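Local coordinates for transcriptional regulator, LacI family (Corynebacterium glutamicum, PDB 3H5T), which regulates transcription in response to inositol, activating the gene for inositol phosphate synthase by binding a palindromic promoter motif, at residues Q253-V258 / D277-G282; S196-R201 / E246-N251. All blocks are in the same frame, centred on the assembly; numbering follows the deposited sequence.

Contact 1: Q253-V258 / D277-G282; sequences QHNFEV and DALAFG
Helices 252-265 and 277-289 pack side by side on one face of the five-stranded sheet, and N255, F256 and V258 of the first meet A278, L279 and G282 of the second. The closest backbone approach is at G282, whose CA lies 4.2 Å from F256 CA and 3.8 Å from N255 O, so the two backbones touch directly. The axes of the short segments pass within 7.8 Å and cross at -62°. N255 points its CB toward the second helix. This CB sits 3.9 Å from G282 CA, and N255 CG, set beside the backbone N by a chi1 of -65°, is 3.8 Å from A278 O, which places the amide next to the A278 methyl and the L279 isobutyl group. Both helices belong to the alternating beta-alpha topology of this LacI-type effector domain, helix 252-265 being the crossover between parallel strands 244-247 and 271-274. Nearer the sheet the contact turns apolar: L279 CD2 approaches V258 CG1 at 4.0 Å, the two side chains crossing at about a right angle, and both also rest on C247. The CB of F256 points away from this interface, and its ring packs farther along helix 277-289 on E285, Y286 and S289.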
ATOM      1  N   GLN A 253       9.057  12.122  10.342  1.00 31.66           N
ATOM      2  CA  GLN A 253       9.708  12.481  11.601  1.00 31.80           C
ATOM      3  C   GLN A 253       9.859  11.312  12.574  1.00 31.37           C
ATOM      4  O   GLN A 253      10.866  11.212  13.268  1.00 34.67           O
ATOM      5  CB  GLN A 253       8.946  13.615  12.289  1.00 33.37           C
ATOM      6  CG  GLN A 253       9.599  14.112  13.574  1.00 36.29           C
ATOM      7  CD  GLN A 253      11.007  14.657  13.347  1.00 39.37           C
ATOM      8  OE1 GLN A 253      11.242  15.472  12.441  1.00 38.40           O
ATOM      9  NE2 GLN A 253      11.949  14.216  14.177  1.00 38.23           N
ATOM     10  N   HIS A 254       8.859  10.442  12.643  1.00 29.54           N
ATOM     11  CA  HIS A 254       8.920   9.287  13.531  1.00 27.81           C
ATOM     12  C   HIS A 254       9.845   8.221  12.951  1.00 27.92           C
ATOM     13  O   HIS A 254      10.529   7.520  13.700  1.00 28.73           O
ATOM     14  CB  HIS A 254       7.529   8.684  13.742  1.00 27.03           C
ATOM     15  CG  HIS A 254       6.670   9.446  14.704  1.00 24.79           C
ATOM     16  ND1 HIS A 254       6.541  10.818  14.666  1.00 25.70           N
ATOM     17  CD2 HIS A 254       5.853   9.021  15.697  1.00 24.61           C
ATOM     18  CE1 HIS A 254       5.681  11.205  15.589  1.00 24.99           C
ATOM     19  NE2 HIS A 254       5.247  10.134  16.228  1.00 26.96           N
ATOM     20  N   ASN A 255       9.859   8.090  11.624  1.00 26.71           N
ATOM     21  CA  ASN A 255      10.723   7.106  10.974  1.00 26.63           C
ATOM     22  C   ASN A 255      12.174   7.452  11.278  1.00 26.39           C
ATOM     23  O   ASN A 255      13.011   6.575  11.457  1.00 26.13           O
ATOM     24  CB  ASN A 255      10.528   7.098   9.451  1.00 25.24           C
ATOM     25  CG  ASN A 255       9.148   6.638   9.033  1.00 24.71           C
ATOM     26  OD1 ASN A 255       8.504   5.838   9.726  1.00 25.10           O
ATOM     27  ND2 ASN A 255       8.689   7.125   7.889  1.00 17.39           N
ATOM     28  N   PHE A 256      12.454   8.750  11.320  1.00 28.50           N
ATOM     29  CA  PHE A 256      13.788   9.265  11.612  1.00 28.92           C
ATOM     30  C   PHE A 256      14.155   8.943  13.065  1.00 28.51           C
ATOM     31  O   PHE A 256      15.184   8.328  13.342  1.00 28.33           O
ATOM     32  CB  PHE A 256      13.805  10.781  11.402  1.00 28.05           C
ATOM     33  CG  PHE A 256      15.100  11.431  11.782  1.00 27.87           C
ATOM     34  CD1 PHE A 256      16.112  11.594  10.845  1.00 28.09           C
ATOM     35  CD2 PHE A 256      15.308  11.881  13.084  1.00 27.06           C
ATOM     36  CE1 PHE A 256      17.321  12.198  11.201  1.00 30.17           C
ATOM     37  CE2 PHE A 256      16.507  12.483  13.453  1.00 27.12           C
ATOM     38  CZ  PHE A 256      17.517  12.645  12.513  1.00 27.65           C
ATOM     39  N   GLU A 257      13.297   9.366  13.983  1.00 28.13           N
ATOM     40  CA  GLU A 257      13.512   9.136  15.401  1.00 29.15           C
ATOM     41  C   GLU A 257      13.776   7.664  15.702  1.00 28.98           C
ATOM     42  O   GLU A 257      14.822   7.317  16.244  1.00 30.96           O
ATOM     43  CB  GLU A 257      12.290   9.598  16.198  1.00 29.97           C
ATOM     44  CG  GLU A 257      11.955  11.082  16.086  1.00 32.89           C
ATOM     45  CD  GLU A 257      12.997  11.984  16.724  1.00 36.78           C
ATOM     46  OE1 GLU A 257      13.683  11.541  17.672  1.00 39.05           O
ATOM     47  OE2 GLU A 257      13.119  13.147  16.288  1.00 38.96           O
ATOM     48  N   VAL A 258      12.833   6.795  15.350  1.00 28.39           N
ATOM     49  CA  VAL A 258      12.993   5.372  15.619  1.00 27.54           C
ATOM     50  C   VAL A 258      14.289   4.812  15.023  1.00 26.90           C
ATOM     51  O   VAL A 258      14.848   3.846  15.543  1.00 26.37           O
ATOM     52  CB  VAL A 258      11.778   4.550  15.100  1.00 27.99           C
ATOM     53  CG1 VAL A 258      11.879   4.321  13.599  1.00 26.44           C
ATOM     54  CG2 VAL A 258      11.702   3.226  15.842  1.00 28.72           C
ATOM     55  N   ASP A 277       9.373   0.515   3.208  1.00 24.87           N
ATOM     56  CA  ASP A 277      10.322   1.474   2.619  1.00 24.74           C
ATOM     57  C   ASP A 277      10.456   2.771   3.413  1.00 24.41           C
ATOM     58  O   ASP A 277      11.561   3.300   3.562  1.00 24.26           O
ATOM     59  CB  ASP A 277       9.930   1.849   1.184  1.00 26.22           C
ATOM     60  CG  ASP A 277      10.271   0.774   0.170  1.00 28.91           C
ATOM     61  OD1 ASP A 277      10.943  -0.218   0.528  1.00 27.26           O
ATOM     62  OD2 ASP A 277       9.864   0.937  -1.002  1.00 30.65           O
ATOM     63  N   ALA A 278       9.333   3.288   3.902  1.00 22.47           N
ATOM     64  CA  ALA A 278       9.336   4.531   4.666  1.00 22.56           C
ATOM     65  C   ALA A 278      10.378   4.479   5.768  1.00 23.51           C
ATOM     66  O   ALA A 278      11.126   5.437   5.969  1.00 24.06           O
ATOM     67  CB  ALA A 278       7.963   4.785   5.268  1.00 21.11           C
ATOM     68  N   LEU A 279      10.418   3.354   6.477  1.00 23.66           N
ATOM     69  CA  LEU A 279      11.366   3.165   7.569  1.00 23.56           C
ATOM     70  C   LEU A 279      12.804   3.196   7.066  1.00 24.74           C
ATOM     71  O   LEU A 279      13.694   3.726   7.738  1.00 24.98           O
ATOM     72  CB  LEU A 279      11.100   1.840   8.287  1.00 18.96           C
ATOM     73  CG  LEU A 279       9.889   1.766   9.215  1.00 19.54           C
ATOM     74  CD1 LEU A 279       9.717   0.335   9.673  1.00 18.03           C
ATOM     75  CD2 LEU A 279      10.079   2.683  10.415  1.00 18.20           C
ATOM     76  N   ALA A 280      13.031   2.615   5.892  1.00 24.16           N
ATOM     77  CA  ALA A 280      14.367   2.607   5.313  1.00 25.96           C
ATOM     78  C   ALA A 280      14.805   4.047   5.042  1.00 25.29           C
ATOM     79  O   ALA A 280      15.957   4.390   5.250  1.00 26.67           O
ATOM     80  CB  ALA A 280      14.386   1.789   4.011  1.00 25.26           C
ATOM     81  N   PHE A 281      13.884   4.892   4.588  1.00 25.35           N
ATOM     82  CA  PHE A 281      14.232   6.282   4.314  1.00 27.32           C
ATOM     83  C   PHE A 281      14.511   7.073   5.581  1.00 28.15           C
ATOM     84  O   PHE A 281      15.249   8.058   5.550  1.00 29.87           O
ATOM     85  CB  PHE A 281      13.139   6.956   3.480  1.00 25.40           C
ATOM     86  CG  PHE A 281      13.234   6.633   2.023  1.00 24.80           C
ATOM     87  CD1 PHE A 281      14.130   7.308   1.212  1.00 25.02           C
ATOM     88  CD2 PHE A 281      12.505   5.580   1.484  1.00 25.74           C
ATOM     89  CE1 PHE A 281      14.307   6.938  -0.118  1.00 27.11           C
ATOM     90  CE2 PHE A 281      12.672   5.199   0.157  1.00 26.32           C
ATOM     91  CZ  PHE A 281      13.578   5.878  -0.646  1.00 27.18           C
ATOM     92  N   GLY A 282      13.922   6.639   6.690  1.00 27.40           N
ATOM     93  CA  GLY A 282      14.161   7.301   7.954  1.00 26.63           C
ATOM     94  C   GLY A 282      15.563   6.931   8.402  1.00 26.98           C
ATOM     95  O   GLY A 282      16.216   7.683   9.115  1.00 27.59           O
TER

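Contact 2: S196-R201 / E246-N251; sequences SIRLDR and ECWINN
W248 O receives three groups: R198 NE at 3.0 Å and R198 NH2 at 3.1 Å, both as weak bonds, and water 1, which donates to it at 2.6 Å. The same water accepts from R198 N, so one arginine meets this carbonyl directly through its guanidinium and indirectly through its backbone. The site lies where parallel strands 192-197 and 244-247 give way to loops at their C-terminal ends, the side of the sheet that lines the interdomain cleft in the LacI and periplasmic binding protein fold. Within the strands, C247 N donates to S196 O, the backbone bond that pairs the two. Beyond them R198 runs over one face of the W248 indole: its chain leaves anti to the backbone N (chi1 -160°), bends at chi3, and brings CD to 3.8 Å from the centre of the five-membered ring as a CH-pi contact. CZ follows at 4.6 Å from the centre of the six-membered ring in a cation-pi contact, the guanidinium tilted 57° to the indole. NH1 forms a salt bridge to E77, which follows a strand of the other sheet, and so spans the two halves of the domain. The indole is held at its edge as well, since W248 NE1 donates to D200 O at 2.9 Å. On the side of the sheet where S196 and E246 project, E246 reaches across the strand end with OE1 in a salt bridge to R212. Its OE2 takes the backbone N-H of L199 at 2.9 Å, from above the carboxylate plane, 43° out of it.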
ATOM      1  N   SER A 196       9.952  -1.598  12.468  1.00 25.48           N
ATOM      2  CA  SER A 196       8.564  -1.827  12.075  1.00 22.59           C
ATOM      3  C   SER A 196       7.658  -0.662  12.385  1.00 20.20           C
ATOM      4  O   SER A 196       8.005   0.225  13.174  1.00 19.59           O
ATOM      5  CB  SER A 196       7.995  -3.045  12.807  1.00 24.43           C
ATOM      6  OG  SER A 196       8.481  -4.253  12.253  1.00 32.48           O
ATOM      7  N   ILE A 197       6.485  -0.668  11.762  1.00 17.92           N
ATOM      8  CA  ILE A 197       5.490   0.354  12.049  1.00 18.35           C
ATOM      9  C   ILE A 197       4.471  -0.306  12.991  1.00 17.28           C
ATOM     10  O   ILE A 197       4.713  -1.414  13.467  1.00 18.72           O
ATOM     11  CB  ILE A 197       4.836   0.925  10.752  1.00 19.30           C
ATOM     12  CG1 ILE A 197       4.364  -0.188   9.819  1.00 16.78           C
ATOM     13  CG2 ILE A 197       5.845   1.807  10.024  1.00 18.92           C
ATOM     14  CD1 ILE A 197       3.570   0.338   8.650  1.00 15.37           C
ATOM     15  N   ARG A 198       3.346   0.349  13.261  1.00 18.05           N
ATOM     16  CA  ARG A 198       2.350  -0.170  14.211  1.00 17.10           C
ATOM     17  C   ARG A 198       2.113  -1.679  14.284  1.00 18.05           C
ATOM     18  O   ARG A 198       1.701  -2.306  13.313  1.00 18.99           O
ATOM     19  CB  ARG A 198       1.012   0.527  14.004  1.00 17.92           C
ATOM     20  CG  ARG A 198       0.078   0.430  15.209  1.00 16.60           C
ATOM     21  CD  ARG A 198      -1.149   1.294  15.009  1.00 14.84           C
ATOM     22  NE  ARG A 198      -0.783   2.637  14.556  1.00 14.92           N
ATOM     23  CZ  ARG A 198      -1.281   3.215  13.465  1.00 13.73           C
ATOM     24  NH1 ARG A 198      -2.166   2.577  12.717  1.00 11.81           N
ATOM     25  NH2 ARG A 198      -0.883   4.425  13.112  1.00 13.81           N
ATOM     26  N   LEU A 199       2.369  -2.249  15.460  1.00 18.17           N
ATOM     27  CA  LEU A 199       2.179  -3.678  15.689  1.00 18.79           C
ATOM     28  C   LEU A 199       0.872  -3.985  16.436  1.00 20.39           C
ATOM     29  O   LEU A 199       0.354  -5.097  16.333  1.00 21.43           O
ATOM     30  CB  LEU A 199       3.376  -4.258  16.464  1.00 13.98           C
ATOM     31  CG  LEU A 199       4.682  -4.508  15.676  1.00 14.51           C
ATOM     32  CD1 LEU A 199       5.890  -4.622  16.618  1.00  8.16           C
ATOM     33  CD2 LEU A 199       4.530  -5.773  14.840  1.00 12.75           C
ATOM     34  N   ASP A 200       0.339  -3.011  17.174  1.00 20.20           N
ATOM     35  CA  ASP A 200      -0.891  -3.225  17.932  1.00 23.26           C
ATOM     36  C   ASP A 200      -1.612  -1.922  18.309  1.00 24.04           C
ATOM     37  O   ASP A 200      -1.094  -0.831  18.079  1.00 25.12           O
ATOM     38  CB  ASP A 200      -0.581  -4.019  19.207  1.00 24.33           C
ATOM     39  CG  ASP A 200      -1.693  -4.986  19.574  1.00 28.11           C
ATOM     40  OD1 ASP A 200      -2.862  -4.729  19.202  1.00 28.41           O
ATOM     41  OD2 ASP A 200      -1.399  -6.002  20.241  1.00 30.73           O
ATOM     42  N   ARG A 201      -2.799  -2.044  18.902  1.00 25.55           N
ATOM     43  CA  ARG A 201      -3.587  -0.876  19.311  1.00 27.83           C
ATOM     44  C   ARG A 201      -2.880  -0.056  20.386  1.00 27.15           C
ATOM     45  O   ARG A 201      -2.773   1.169  20.279  1.00 27.55           O
ATOM     46  CB  ARG A 201      -4.960  -1.291  19.854  1.00 30.10           C
ATOM     47  CG  ARG A 201      -5.795  -2.159  18.931  1.00 36.67           C
ATOM     48  CD  ARG A 201      -7.165  -2.453  19.551  1.00 39.81           C
ATOM     49  NE  ARG A 201      -8.127  -1.367  19.357  1.00 43.00           N
ATOM     50  CZ  ARG A 201      -9.143  -1.112  20.181  1.00 45.47           C
ATOM     51  NH1 ARG A 201      -9.329  -1.860  21.264  1.00 46.27           N
ATOM     52  NH2 ARG A 201      -9.980  -0.112  19.920  1.00 44.68           N
ATOM     53  N   GLU A 246      10.001  -0.011  16.948  1.00 24.49           N
ATOM     54  CA  GLU A 246       8.816   0.387  16.203  1.00 23.69           C
ATOM     55  C   GLU A 246       8.405   1.839  16.424  1.00 24.43           C
ATOM     56  O   GLU A 246       8.803   2.469  17.402  1.00 24.98           O
ATOM     57  CB  GLU A 246       7.652  -0.542  16.587  1.00 22.38           C
ATOM     58  CG  GLU A 246       6.349   0.147  17.002  1.00 21.90           C
ATOM     59  CD  GLU A 246       5.287  -0.832  17.496  1.00 20.91           C
ATOM     60  OE1 GLU A 246       5.630  -1.751  18.267  1.00 20.08           O
ATOM     61  OE2 GLU A 246       4.105  -0.676  17.129  1.00 16.81           O
ATOM     62  N   CYS A 247       7.631   2.371  15.481  1.00 23.99           N
ATOM     63  CA  CYS A 247       7.092   3.714  15.601  1.00 24.82           C
ATOM     64  C   CYS A 247       5.599   3.565  15.339  1.00 25.01           C
ATOM     65  O   CYS A 247       5.169   3.209  14.238  1.00 27.28           O
ATOM     66  CB  CYS A 247       7.761   4.701  14.623  1.00 26.66           C
ATOM     67  SG  CYS A 247       7.760   4.321  12.865  1.00 30.64           S
ATOM     68  N   TRP A 248       4.811   3.795  16.380  1.00 23.60           N
ATOM     69  CA  TRP A 248       3.365   3.653  16.289  1.00 23.55           C
ATOM     70  C   TRP A 248       2.767   4.482  15.153  1.00 24.27           C
ATOM     71  O   TRP A 248       1.876   4.023  14.436  1.00 24.67           O
ATOM     72  CB  TRP A 248       2.737   4.047  17.618  1.00 21.67           C
ATOM     73  CG  TRP A 248       1.415   3.422  17.848  1.00 20.65           C
ATOM     74  CD1 TRP A 248       1.172   2.116  18.133  1.00 20.98           C
ATOM     75  CD2 TRP A 248       0.147   4.078  17.835  1.00 20.01           C
ATOM     76  NE1 TRP A 248      -0.176   1.914  18.306  1.00 23.90           N
ATOM     77  CE2 TRP A 248      -0.829   3.104  18.125  1.00 21.48           C
ATOM     78  CE3 TRP A 248      -0.262   5.401  17.602  1.00 20.58           C
ATOM     79  CZ2 TRP A 248      -2.195   3.406  18.195  1.00 21.24           C
ATOM     80  CZ3 TRP A 248      -1.621   5.702  17.669  1.00 20.11           C
ATOM     81  CH2 TRP A 248      -2.571   4.705  17.964  1.00 20.14           C
ATOM     82  N   ILE A 249       3.251   5.709  15.001  1.00 23.86           N
ATOM     83  CA  ILE A 249       2.789   6.584  13.935  1.00 23.27           C
ATOM     84  C   ILE A 249       3.838   6.546  12.828  1.00 24.43           C
ATOM     85  O   ILE A 249       5.027   6.713  13.086  1.00 22.98           O
ATOM     86  CB  ILE A 249       2.606   8.030  14.448  1.00 22.41           C
ATOM     87  CG1 ILE A 249       1.434   8.072  15.422  1.00 21.34           C
ATOM     88  CG2 ILE A 249       2.384   8.986  13.284  1.00 20.51           C
ATOM     89  CD1 ILE A 249       1.345   9.339  16.213  1.00 21.72           C
ATOM     90  N   ASN A 250       3.399   6.300  11.597  1.00 27.38           N
ATOM     91  CA  ASN A 250       4.321   6.236  10.462  1.00 28.64           C
ATOM     92  C   ASN A 250       4.440   7.603   9.781  1.00 29.60           C
ATOM     93  O   ASN A 250       3.643   7.941   8.909  1.00 28.88           O
ATOM     94  CB  ASN A 250       3.846   5.164   9.466  1.00 26.51           C
ATOM     95  CG  ASN A 250       4.879   4.860   8.379  1.00 27.01           C
ATOM     96  OD1 ASN A 250       6.064   4.756   8.651  1.00 25.07           O
ATOM     97  ND2 ASN A 250       4.415   4.690   7.146  1.00 27.87           N
ATOM     98  N   ASN A 251       5.438   8.377  10.212  1.00 31.49           N
ATOM     99  CA  ASN A 251       5.732   9.722   9.689  1.00 33.20           C
ATOM    100  C   ASN A 251       7.184   9.818   9.269  1.00 33.92           C
ATOM    101  O   ASN A 251       8.004   8.968   9.608  1.00 34.71           O
ATOM    102  CB  ASN A 251       5.551  10.805  10.758  1.00 34.55           C
ATOM    103  CG  ASN A 251       4.124  11.074  11.072  1.00 37.37           C
ATOM    104  OD1 ASN A 251       3.812  11.975  11.852  1.00 40.08           O
ATOM    105  ND2 ASN A 251       3.231  10.296  10.477  1.00 40.51           N
TER
HETATM  106  O   HOH W   1       2.603   2.932  12.142  1.00 20.16           O

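Overall arrangement
From the N-terminal helix-turn-helix the chain passes into the two-part effector domain, and both contacts lie in the half built on the five-stranded sheet. Contact 2 opens at the end of strand 192-197 and closes a loop of 44 residues, after short strand 206-207, helix 210-214 and helix 221-235 have led the chain to strand 244-247. Contact 1 then opens on the very next helix and closes a loop of 18 residues, once strand 271-274 has been laid down. The two are thus in series, neither nested nor crossed. They meet in space, with centres about 11 Å apart: V258 CG2 lies 3.4 Å from E246 O, and L279 CD1 3.4 Å from S196 N, joining the helix pair to the C-terminal ends of strands 192-197 and 244-247.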